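Local coordinates for protein putative dioxygenase (PDB 2PEB) that is a putative zinc-bound oxidoreductase of the Dopa 4,5-dioxygenase family, which probably opens the aromatic rings of catechol-like substrates, at residues D67-V70 with P71-L75. Residues are numbered along the deposited sequence; the frame is centred on the assembly and turned at random.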
loop_
_atom_site.group_PDB
_atom_site.type_symbol
_atom_site.label_atom_id
_atom_site.label_comp_id
_atom_site.label_asym_id
_atom_site.label_seq_id
_atom_site.Cartn_x
_atom_site.Cartn_y
_atom_site.Cartn_z
ATOM N N ASP A 67 7.787 -7.699 -2.735
ATOM C CA ASP A 67 8.498 -7.300 -1.500
ATOM C C ASP A 67 9.857 -6.628 -1.791
ATOM O O ASP A 67 10.623 -6.281 -0.858
ATOM C CB ASP A 67 8.607 -8.466 -0.518
ATOM C CG ASP A 67 9.565 -9.520 -0.959
ATOM O OD1 ASP A 67 10.263 -9.347 -1.994
ATOM O OD2 ASP A 67 9.622 -10.526 -0.233
ATOM N N LYS A 68 10.157 -6.431 -3.071
ATOM C CA LYS A 68 11.299 -5.647 -3.468
ATOM C C LYS A 68 10.875 -4.285 -3.947
ATOM O O LYS A 68 11.309 -3.272 -3.399
ATOM C CB LYS A 68 12.128 -6.388 -4.526
ATOM C CG LYS A 68 12.565 -7.774 -4.005
ATOM C CD LYS A 68 13.209 -8.636 -5.082
ATOM C CE LYS A 68 13.614 -10.014 -4.537
ATOM N NZ LYS A 68 13.945 -9.957 -3.081
ATOM N N VAL A 69 10.029 -4.241 -4.984
ATOM C CA VAL A 69 9.555 -3.009 -5.559
ATOM C C VAL A 69 8.780 -2.100 -4.598
ATOM O O VAL A 69 9.051 -0.919 -4.480
ATOM C CB VAL A 69 8.732 -3.290 -6.841
ATOM C CG1 VAL A 69 8.095 -1.992 -7.342
ATOM C CG2 VAL A 69 9.635 -3.915 -7.934
ATOM N N VAL A 70 7.865 -2.665 -3.848
ATOM C CA VAL A 70 6.927 -1.867 -3.086
ATOM C C VAL A 70 7.613 -1.236 -1.843
ATOM O O VAL A 70 7.584 -0.017 -1.661
ATOM C CB VAL A 70 5.649 -2.637 -2.742
ATOM C CG1 VAL A 70 4.743 -1.775 -1.828
ATOM C CG2 VAL A 70 4.880 -2.995 -4.064
ATOM N N PRO A 71 8.370 -2.042 -1.075
ATOM C CA PRO A 71 9.181 -1.383 -0.009
ATOM C C PRO A 71 10.174 -0.337 -0.513
ATOM O O PRO A 71 10.354 0.705 0.134
ATOM C CB PRO A 71 9.828 -2.552 0.705
ATOM C CG PRO A 71 8.941 -3.737 0.414
ATOM C CD PRO A 71 8.509 -3.506 -1.024
ATOM N N TRP A 72 10.770 -0.560 -1.690
ATOM C CA TRP A 72 11.625 0.452 -2.268
ATOM C C TRP A 72 10.899 1.747 -2.540
ATOM O O TRP A 72 11.403 2.822 -2.199
ATOM C CB TRP A 72 12.353 -0.047 -3.504
ATOM C CG TRP A 72 13.443 0.845 -3.971
ATOM C CD1 TRP A 72 14.752 0.850 -3.563
ATOM C CD2 TRP A 72 13.330 1.880 -4.972
ATOM N NE1 TRP A 72 15.449 1.824 -4.252
ATOM C CE2 TRP A 72 14.599 2.471 -5.120
ATOM C CE3 TRP A 72 12.270 2.357 -5.767
ATOM C CZ2 TRP A 72 14.826 3.521 -5.995
ATOM C CZ3 TRP A 72 12.515 3.409 -6.656
ATOM C CH2 TRP A 72 13.780 3.966 -6.763
ATOM N N LEU A 73 9.747 1.695 -3.191
ATOM C CA LEU A 73 8.929 2.869 -3.433
ATOM C C LEU A 73 8.425 3.532 -2.141
ATOM O O LEU A 73 8.332 4.759 -2.041
ATOM C CB LEU A 73 7.764 2.485 -4.351
ATOM C CG LEU A 73 8.113 2.148 -5.808
ATOM C CD1 LEU A 73 6.864 1.581 -6.525
ATOM C CD2 LEU A 73 8.641 3.391 -6.438
HETATM N N MSE A 74 8.155 2.714 -1.134
HETATM C CA MSE A 74 7.792 3.260 0.171
HETATM C C MSE A 74 8.775 4.295 0.661
HETATM O O MSE A 74 8.418 5.353 1.190
HETATM C CB MSE A 74 7.675 2.154 1.207
HETATM C CG MSE A 74 6.285 1.462 1.206
HETATM SE SE MSE A 74 6.109 -0.263 2.013
HETATM C CE MSE A 74 5.091 0.303 3.436
ATOM N N LEU A 75 10.072 3.962 0.444
ATOM C CA LEU A 75 11.143 4.718 0.952
ATOM C C LEU A 75 11.604 5.775 -0.047
ATOM O O LEU A 75 12.149 6.816 0.354
ATOM C CB LEU A 75 12.337 3.832 1.301
ATOM C CG LEU A 75 12.151 2.789 2.394
ATOM C CD1 LEU A 75 13.493 2.042 2.671
ATOM C CD2 LEU A 75 11.647 3.454 3.634
#
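A proline kink bends helix 66-76 at Pro-71, where the bond to the turn before is missing. Its ring nitrogen carries no hydrogen, and the ring carbon CG lies 3.3 Å from Asp-67 O, where a helical N-H would otherwise point. Proline is tolerated because the bond from residue 71 to Asp-67 O is lost while the next three N-H groups keep theirs, and its phi of -59° already suits a helix. The ring also presses on the preceding residue: Val-70 CB stands 3.4 Å from Pro-71 CD, tighter than usual for two carbons. Regular bonding resumes at once. Trp-72 N reaches Lys-68 O at 3.3 Å, tilted from the carbonyl plane, while Leu-73 N meets Val-69 O at 3.0 Å and nearly straight. Met-74, present as selenomethionine, gives its N to Val-70 O at 2.8 Å. With an alanine here the ring is gone, and the gap this leaves against Ile-9 of the second subunit would probably weaken that packing and free the backbone to straighten. On the side that meets helix 23-36, Val-69 and Leu-73, one turn apart, lie side by side, with Val-69 CG1 3.9 Å from Leu-73 CD1; the valine methyl gets there because it is anti to the backbone N (chi1 173°). Branched apolar residues suit this buried side, where Val-69 packs on Leu-33 and Leu-73 on Val-29. Trp-72 adds its indole, edge-to-face with Phe-37. The whole is a proline-kinked, largely buried helix, packed against helix 23-36 and the second subunit.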